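Local coordinates for protein EmGH1 (Erythrobacter marinus, PDB 5Z87) that probably hydrolyses beta-glucosides, as a family 3 glycoside hydrolase, and may also act on xylosides or arabinofuranosides, at residues L56-A61 / R118-I123; Q240-G243 / F247-S250; G534-A539 / A600-E605. All blocks are in the same frame, centred on the assembly; numbering follows the deposited sequence.

Contact 1 of 3, residues L56-A61 / R118-I123; sequences LDEMAA and RSRFGI
Glu58, on the short helix 56-61, faces a loop that folds through a type I beta turn from Ser119 to Gly122, with 8.0 Å between Glu58 CA and Ser119 CA. The Arg120 guanidinium takes the Glu58 carboxylate side-on with two nitrogens: NE donates to Glu58 OE2 at 2.9 Å, on the syn lone pair, while Arg120 NH2 donates to Glu58 OE1 at 3.0 Å in a nearly straight bond (170° at the hydrogen). The two planes are only 27° apart, the near-coplanar geometry of a bidentate salt bridge. Arg120 leaves its backbone with CG anti to N (chi1 -165°) and bends at chi3, and its chain crosses that of Glu58 at about a right angle. Phe121 CZ lies over one face of that guanidinium, and the edge of the same ring meets Glu58, with 3.8 Å between Phe121 CE2 and Glu58 OE1. A water joins Glu58 OE2 to Arg120 N. In place of Glu58, an alanine removes both carboxylate oxygens; the guanidinium, left with a weak bond from NH2 to Leu53 O, is likely to turn more freely, and the water to lose this acceptor. Inside the loop, Ser119 OG accepts from Phe121 N in an ST turn and also from Ile123 N, 3.1 Å away. Glu58 OE1 is held as well by Thr55 N. The bridge pins helix 56-61 to the link between helix 101-116 and strand 126-129, with Phe121 and Ile123 resting on Leu50 of helix 43-51 and Met59 packed on helix 366-382.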
loop_
_atom_site.group_PDB
_atom_site.type_symbol
_atom_site.label_atom_id
_atom_site.label_comp_id
_atom_site.label_asym_id
_atom_site.label_seq_id
_atom_site.Cartn_x
_atom_site.Cartn_y
_atom_site.Cartn_z
ATOM N N LEU A 56 -29.716 24.259 -27.392
ATOM C CA LEU A 56 -28.405 23.742 -27.008
ATOM C C LEU A 56 -27.756 24.613 -25.935
ATOM O O LEU A 56 -27.270 24.105 -24.915
ATOM C CB LEU A 56 -27.505 23.660 -28.240
ATOM C CG LEU A 56 -26.020 23.387 -28.000
ATOM C CD1 LEU A 56 -25.847 22.027 -27.365
ATOM C CD2 LEU A 56 -25.238 23.466 -29.301
ATOM N N ASP A 57 -27.738 25.932 -26.151
ATOM C CA ASP A 57 -27.093 26.842 -25.209
ATOM C C ASP A 57 -27.795 26.856 -23.857
ATOM O O ASP A 57 -27.136 26.996 -22.815
ATOM C CB ASP A 57 -27.041 28.253 -25.795
ATOM C CG ASP A 57 -26.046 28.373 -26.933
ATOM O OD1 ASP A 57 -25.353 27.379 -27.225
ATOM O OD2 ASP A 57 -25.949 29.463 -27.537
ATOM N N GLU A 58 -29.121 26.700 -23.846
ATOM C CA GLU A 58 -29.847 26.699 -22.579
ATOM C C GLU A 58 -29.604 25.413 -21.796
ATOM O O GLU A 58 -29.459 25.447 -20.570
ATOM C CB GLU A 58 -31.338 26.904 -22.831
ATOM C CG GLU A 58 -31.666 28.284 -23.428
ATOM C CD GLU A 58 -33.146 28.421 -23.737
ATOM O OE1 GLU A 58 -33.759 27.413 -24.169
ATOM O OE2 GLU A 58 -33.692 29.529 -23.530
ATOM N N MET A 59 -29.574 24.270 -22.480
ATOM C CA MET A 59 -29.251 23.023 -21.799
ATOM C C MET A 59 -27.810 23.019 -21.308
ATOM O O MET A 59 -27.532 22.582 -20.185
ATOM C CB MET A 59 -29.496 21.840 -22.724
ATOM C CG MET A 59 -30.957 21.546 -22.927
ATOM S SD MET A 59 -31.200 20.066 -23.913
ATOM C CE MET A 59 -30.440 20.585 -25.457
ATOM N N ALA A 60 -26.885 23.510 -22.135
ATOM C CA ALA A 60 -25.481 23.497 -21.751
ATOM C C ALA A 60 -25.239 24.326 -20.502
ATOM O O ALA A 60 -24.377 23.983 -19.689
ATOM C CB ALA A 60 -24.615 23.996 -22.904
ATOM N N ALA A 61 -25.998 25.398 -20.315
ATOM C CA ALA A 61 -25.762 26.259 -19.162
ATOM C C ALA A 61 -26.070 25.537 -17.852
ATOM O O ALA A 61 -25.481 25.854 -16.812
ATOM C CB ALA A 61 -26.596 27.537 -19.294
ATOM N N ARG A 118 -33.119 35.294 -15.785
ATOM C CA ARG A 118 -32.369 35.070 -17.010
ATOM C C ARG A 118 -32.847 33.842 -17.776
ATOM O O ARG A 118 -32.777 33.833 -19.007
ATOM C CB ARG A 118 -30.876 34.950 -16.696
ATOM C CG ARG A 118 -30.184 36.305 -16.590
ATOM C CD ARG A 118 -28.958 36.261 -15.680
ATOM N NE ARG A 118 -28.125 37.448 -15.871
ATOM C CZ ARG A 118 -28.128 38.499 -15.059
ATOM N NH1 ARG A 118 -27.344 39.539 -15.318
ATOM N NH2 ARG A 118 -28.911 38.510 -13.987
ATOM N N SER A 119 -33.343 32.819 -17.084
ATOM C CA SER A 119 -33.847 31.621 -17.741
ATOM C C SER A 119 -35.219 31.868 -18.369
ATOM O O SER A 119 -36.166 32.268 -17.683
ATOM C CB SER A 119 -33.937 30.468 -16.746
ATOM O OG SER A 119 -34.568 29.338 -17.333
ATOM N N ARG A 120 -35.325 31.586 -19.673
ATOM C CA ARG A 120 -36.599 31.649 -20.388
ATOM C C ARG A 120 -37.703 30.897 -19.656
ATOM O O ARG A 120 -38.883 31.247 -19.787
ATOM C CB ARG A 120 -36.413 31.083 -21.799
ATOM C CG ARG A 120 -37.502 31.393 -22.785
ATOM C CD ARG A 120 -36.997 31.270 -24.228
ATOM N NE ARG A 120 -36.424 29.952 -24.509
ATOM C CZ ARG A 120 -36.899 29.101 -25.414
ATOM N NH1 ARG A 120 -37.976 29.426 -26.130
ATOM N NH2 ARG A 120 -36.306 27.923 -25.594
ATOM N N PHE A 121 -37.340 29.893 -18.853
ATOM C CA PHE A 121 -38.284 29.053 -18.124
ATOM C C PHE A 121 -38.170 29.201 -16.610
ATOM O O PHE A 121 -38.790 28.428 -15.871
ATOM C CB PHE A 121 -38.088 27.592 -18.528
ATOM C CG PHE A 121 -38.092 27.381 -20.011
ATOM C CD1 PHE A 121 -39.291 27.192 -20.695
ATOM C CD2 PHE A 121 -36.905 27.418 -20.732
ATOM C CE1 PHE A 121 -39.301 27.016 -22.075
ATOM C CE2 PHE A 121 -36.904 27.237 -22.108
ATOM C CZ PHE A 121 -38.105 27.034 -22.777
ATOM N N GLY A 122 -37.402 30.169 -16.130
ATOM C CA GLY A 122 -37.315 30.405 -14.698
ATOM C C GLY A 122 -36.613 29.320 -13.904
ATOM O O GLY A 122 -36.939 29.118 -12.726
ATOM N N ILE A 123 -35.658 28.617 -14.510
ATOM C CA ILE A 123 -34.921 27.561 -13.814
ATOM C C ILE A 123 -34.040 28.193 -12.740
ATOM O O ILE A 123 -33.166 29.014 -13.060
ATOM C CB ILE A 123 -34.088 26.721 -14.797
ATOM C CG1 ILE A 123 -34.969 26.226 -15.955
ATOM C CG2 ILE A 123 -33.384 25.552 -14.057
ATOM C CD1 ILE A 123 -34.194 25.620 -17.147
HETATM O O HOH W 1 -33.315 30.734 -21.048
#

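Contact 2 of 3, residues Q240-G243 / F247-S250; sequences QGIG and FAPS
Ile242 N donates to Pro249 O at 2.9 Å, the one hydrogen bond that crosses between 240-243 and 247-250. It arrives nearly along the C=O axis, with 161° at the carbonyl oxygen. Pro249 O also receives a CA-H...O contact from Gly241, whose CA lies 3.3 Å away, so neighbouring residues of one segment converge on a single carbonyl. Gly241 is pressed close to the backbone opposite: its CA is also 3.4 Å from Ala248 O, and a side chain here would run into that oxygen. Ile242 brings its branches down on the same peptide. Its CG1 sits between the backbone N and the carbonyl carbon (chi1 60°), a position that sets CG1 beside the methyl of Ala248, with 3.8 Å between Ile242 CG1 and Ala248 CB, while CG2 of Ile242 comes within 3.5 Å of Pro249 O. At the other end, Ser250 OG stands alongside the peptide between Gln240 and Gly241, yet its hydrogen bond goes to Gly237 O, and Ser250 CB lies 3.8 Å from Gln240 CB. The amide of Gln240 turns away, its NE2 donating to Ile184 O and Thr186 OG1. Both segments belong to the loop that follows strand 229-235 of the barrel-like N-terminal domain, and the second subunit reaches it: Tyr651 of that subunit bonds to Gly243 O, and its Phe648 meets Phe247 edge-to-face. Phe247 also stacks on His281, a residue of the dithiothreitol-binding pocket. Since one backbone bond, a CA-H contact and apolar contacts of Ile242 with Ala248 and Pro249 do the work between the segments, their hold depends on close backbone approach rather than on charge.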
loop_
_atom_site.group_PDB
_atom_site.type_symbol
_atom_site.label_atom_id
_atom_site.label_comp_id
_atom_site.label_asym_id
_atom_site.label_seq_id
_atom_site.Cartn_x
_atom_site.Cartn_y
_atom_site.Cartn_z
ATOM N N GLN A 240 -8.149 5.093 -0.762
ATOM C CA GLN A 240 -7.102 4.085 -0.874
ATOM C C GLN A 240 -5.841 4.623 -1.540
ATOM O O GLN A 240 -4.967 3.833 -1.905
ATOM C CB GLN A 240 -7.627 2.851 -1.631
ATOM C CG GLN A 240 -8.605 1.982 -0.830
ATOM C CD GLN A 240 -9.853 2.759 -0.360
ATOM O OE1 GLN A 240 -10.667 3.181 -1.171
ATOM N NE2 GLN A 240 -9.990 2.949 0.957
ATOM N N GLY A 241 -5.726 5.945 -1.708
ATOM C CA GLY A 241 -4.546 6.500 -2.350
ATOM C C GLY A 241 -3.252 6.031 -1.703
ATOM O O GLY A 241 -3.166 5.954 -0.470
ATOM N N ILE A 242 -2.248 5.681 -2.512
ATOM C CA ILE A 242 -1.029 5.117 -1.950
ATOM C C ILE A 242 -0.325 6.164 -1.099
ATOM O O ILE A 242 -0.477 7.377 -1.302
ATOM C CB ILE A 242 -0.086 4.577 -3.042
ATOM C CG1 ILE A 242 0.327 5.690 -4.017
ATOM C CG2 ILE A 242 -0.700 3.368 -3.724
ATOM C CD1 ILE A 242 1.295 5.215 -5.136
ATOM N N GLY A 243 0.440 5.687 -0.118
ATOM C CA GLY A 243 1.176 6.568 0.759
ATOM C C GLY A 243 0.329 7.364 1.721
ATOM O O GLY A 243 0.893 8.117 2.523
ATOM N N PHE A 247 -4.724 12.688 -3.539
ATOM C CA PHE A 247 -4.688 12.656 -5.002
ATOM C C PHE A 247 -3.972 11.413 -5.561
ATOM O O PHE A 247 -4.059 11.178 -6.762
ATOM C CB PHE A 247 -4.026 13.893 -5.644
ATOM C CG PHE A 247 -4.849 15.149 -5.576
ATOM C CD1 PHE A 247 -4.754 16.002 -4.472
ATOM C CD2 PHE A 247 -5.673 15.512 -6.641
ATOM C CE1 PHE A 247 -5.493 17.176 -4.409
ATOM C CE2 PHE A 247 -6.423 16.679 -6.596
ATOM C CZ PHE A 247 -6.339 17.515 -5.475
ATOM N N ALA A 248 -3.256 10.625 -4.750
ATOM C CA ALA A 248 -2.412 9.565 -5.295
ATOM C C ALA A 248 -3.266 8.392 -5.777
ATOM O O ALA A 248 -4.381 8.179 -5.294
ATOM C CB ALA A 248 -1.389 9.085 -4.256
ATOM N N PRO A 249 -2.754 7.607 -6.723
ATOM C CA PRO A 249 -3.547 6.505 -7.268
ATOM C C PRO A 249 -3.922 5.507 -6.196
ATOM O O PRO A 249 -3.248 5.356 -5.174
ATOM C CB PRO A 249 -2.618 5.866 -8.310
ATOM C CG PRO A 249 -1.700 6.986 -8.713
ATOM C CD PRO A 249 -1.456 7.734 -7.409
ATOM N N SER A 250 -5.014 4.808 -6.460
ATOM C CA SER A 250 -5.465 3.688 -5.654
ATOM C C SER A 250 -5.285 2.415 -6.464
ATOM O O SER A 250 -5.433 2.426 -7.694
ATOM C CB SER A 250 -6.931 3.850 -5.254
ATOM O OG SER A 250 -7.107 5.085 -4.588
#

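Contact 3 of 3, residues G534-A539 / A600-E605; sequences GNESTA and AFYPGE
Tyr602 and Glu536 both leave the backbone with CG anti to the carbonyl carbon, and Glu536 then bends at chi2 (82°), so that its carboxylate comes back over the tyrosine ring. The meeting lies in the C-terminal domain of a family 3 glycoside hydrolase, where the loops after strands 527-533 and 596-601, members of one mixed sheet, come together. The two side chains run past each other in opposite directions, carboxylate and ring planes just 8° apart. Glu536 OE1 lies above one face of the ring, nearer its hydroxyl-bearing end and 3.7 Å from Tyr602 CZ. The carboxylate is held in this attitude from outside: OE2 accepts from His448 ND1, and OE1 from Gly450 N. The phenol oxygen reaches into the 534-539 turn, with 3.0 Å between Tyr602 OH and Asn535 C, but makes no direct hydrogen bond across to that segment. The turn has its own ties. Asn535 OD1 accepts from Ser537 N at 2.8 Å, an Asx turn with the donor 40° out of the carbonyl plane, and from Thr538 N, which approaches more nearly head-on. Thr538 OG1 in turn accepts from Asn535 N at 3.0 Å, so the asparagine and threonine brace each other. Asn535 ND2 donates to Thr486 OG1, fixing the rotation of the amide. Near the sheet, Gly534 O takes a hydrogen bond from Asn443 ND2, and a magnesium ion lies about 4 Å from the nearest atom of Gly534. One water, in the plane of the tyrosine ring, joins the segments, 2.8 Å from Tyr602 OH and 2.6 Å from Ala539 O.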
loop_
_atom_site.group_PDB
_atom_site.type_symbol
_atom_site.label_atom_id
_atom_site.label_comp_id
_atom_site.label_asym_id
_atom_site.label_seq_id
_atom_site.Cartn_x
_atom_site.Cartn_y
_atom_site.Cartn_z
ATOM N N GLY A 534 -4.156 16.000 17.829
ATOM C CA GLY A 534 -3.735 16.738 16.657
ATOM C C GLY A 534 -4.747 17.836 16.429
ATOM O O GLY A 534 -5.699 17.976 17.192
ATOM N N ASN A 535 -4.547 18.630 15.382
ATOM C CA ASN A 535 -5.525 19.674 15.093
ATOM C C ASN A 535 -5.776 19.716 13.590
ATOM O O ASN A 535 -5.278 18.882 12.821
ATOM C CB ASN A 535 -5.087 21.037 15.662
ATOM C CG ASN A 535 -3.779 21.534 15.080
ATOM O OD1 ASN A 535 -3.420 21.209 13.947
ATOM N ND2 ASN A 535 -3.058 22.336 15.855
ATOM N N GLU A 536 -6.553 20.718 13.189
ATOM C CA GLU A 536 -6.997 20.909 11.819
ATOM C C GLU A 536 -5.868 21.333 10.897
ATOM O O GLU A 536 -6.086 21.421 9.689
ATOM C CB GLU A 536 -8.138 21.937 11.803
ATOM C CG GLU A 536 -9.437 21.429 12.460
ATOM C CD GLU A 536 -9.467 21.543 13.995
ATOM O OE1 GLU A 536 -10.523 21.210 14.583
ATOM O OE2 GLU A 536 -8.451 21.951 14.615
ATOM N N SER A 537 -4.669 21.577 11.429
ATOM C CA SER A 537 -3.487 21.758 10.598
ATOM C C SER A 537 -2.658 20.481 10.433
ATOM O O SER A 537 -1.965 20.341 9.423
ATOM C CB SER A 537 -2.590 22.861 11.172
ATOM O OG SER A 537 -3.073 24.139 10.828
ATOM N N THR A 538 -2.702 19.539 11.382
ATOM C CA THR A 538 -1.890 18.331 11.230
ATOM C C THR A 538 -2.629 17.206 10.509
ATOM O O THR A 538 -1.978 16.341 9.911
ATOM C CB THR A 538 -1.366 17.851 12.591
ATOM O OG1 THR A 538 -2.444 17.563 13.485
ATOM C CG2 THR A 538 -0.482 18.941 13.215
ATOM N N ALA A 539 -3.961 17.209 10.541
ATOM C CA ALA A 539 -4.796 16.406 9.653
ATOM C C ALA A 539 -5.669 17.384 8.878
ATOM O O ALA A 539 -6.514 18.070 9.467
ATOM C CB ALA A 539 -5.652 15.400 10.426
ATOM N N ALA A 600 -11.853 11.323 21.794
ATOM C CA ALA A 600 -13.005 12.140 21.446
ATOM C C ALA A 600 -13.025 12.530 19.980
ATOM O O ALA A 600 -14.011 13.121 19.528
ATOM C CB ALA A 600 -13.046 13.408 22.318
ATOM N N PHE A 601 -11.967 12.203 19.238
ATOM C CA PHE A 601 -11.810 12.664 17.871
ATOM C C PHE A 601 -12.058 14.174 17.820
ATOM O O PHE A 601 -11.290 14.940 18.415
ATOM C CB PHE A 601 -12.713 11.824 16.951
ATOM C CG PHE A 601 -12.088 10.485 16.593
ATOM C CD1 PHE A 601 -11.150 10.397 15.565
ATOM C CD2 PHE A 601 -12.367 9.345 17.332
ATOM C CE1 PHE A 601 -10.548 9.187 15.247
ATOM C CE2 PHE A 601 -11.764 8.128 17.029
ATOM C CZ PHE A 601 -10.857 8.044 15.975
ATOM N N TYR A 602 -13.092 14.628 17.124
ATOM C CA TYR A 602 -13.523 16.024 17.234
ATOM C C TYR A 602 -14.950 15.967 17.729
ATOM O O TYR A 602 -15.831 15.499 16.989
ATOM C CB TYR A 602 -13.428 16.776 15.911
ATOM C CG TYR A 602 -12.014 17.083 15.472
ATOM C CD1 TYR A 602 -11.061 17.525 16.380
ATOM C CD2 TYR A 602 -11.623 16.912 14.150
ATOM C CE1 TYR A 602 -9.764 17.816 15.981
ATOM C CE2 TYR A 602 -10.342 17.212 13.739
ATOM C CZ TYR A 602 -9.408 17.658 14.663
ATOM O OH TYR A 602 -8.119 17.950 14.266
ATOM N N PRO A 603 -15.223 16.361 18.976
ATOM C CA PRO A 603 -16.518 16.033 19.585
ATOM C C PRO A 603 -17.612 17.077 19.359
ATOM O O PRO A 603 -18.658 17.035 20.013
ATOM C CB PRO A 603 -16.157 15.890 21.069
ATOM C CG PRO A 603 -15.026 16.826 21.250
ATOM C CD PRO A 603 -14.261 16.875 19.964
ATOM N N GLY A 604 -17.420 17.987 18.415
ATOM C CA GLY A 604 -18.493 18.904 18.083
ATOM C C GLY A 604 -18.555 20.082 19.040
ATOM O O GLY A 604 -17.711 20.256 19.917
ATOM N N GLU A 605 -19.591 20.913 18.868
ATOM C CA GLU A 605 -19.583 22.206 19.540
ATOM C C GLU A 605 -20.006 22.111 21.003
ATOM O O GLU A 605 -19.671 22.999 21.790
ATOM C CB GLU A 605 -20.462 23.201 18.779
ATOM C CG GLU A 605 -21.921 22.821 18.704
ATOM C CD GLU A 605 -22.800 24.016 18.377
ATOM O OE1 GLU A 605 -22.740 24.516 17.227
ATOM O OE2 GLU A 605 -23.534 24.468 19.283
HETATM O O HOH W 2 -8.055 17.609 11.477
#

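Overall arrangement
From the N terminus, contact 1 comes first, closing a 56-residue excursion, about half helical, and tying helix 56-61 to the loop before strand 126-129. Contact 2 follows and is far more local: it folds one loop after strand 229-235 back on itself across three intervening residues. Contact 3 lies in the C-terminal domain, where it closes a 60-residue path between the ends of strands 527-533 and 596-601. The three stand in series, with none nesting or crossing. Contacts 1 and 2 share the N-terminal domain, yet their centres are 39 Å apart. Contacts 2 and 3 lie nearer, about 11 Å between nearest atoms, and both touch the second subunit.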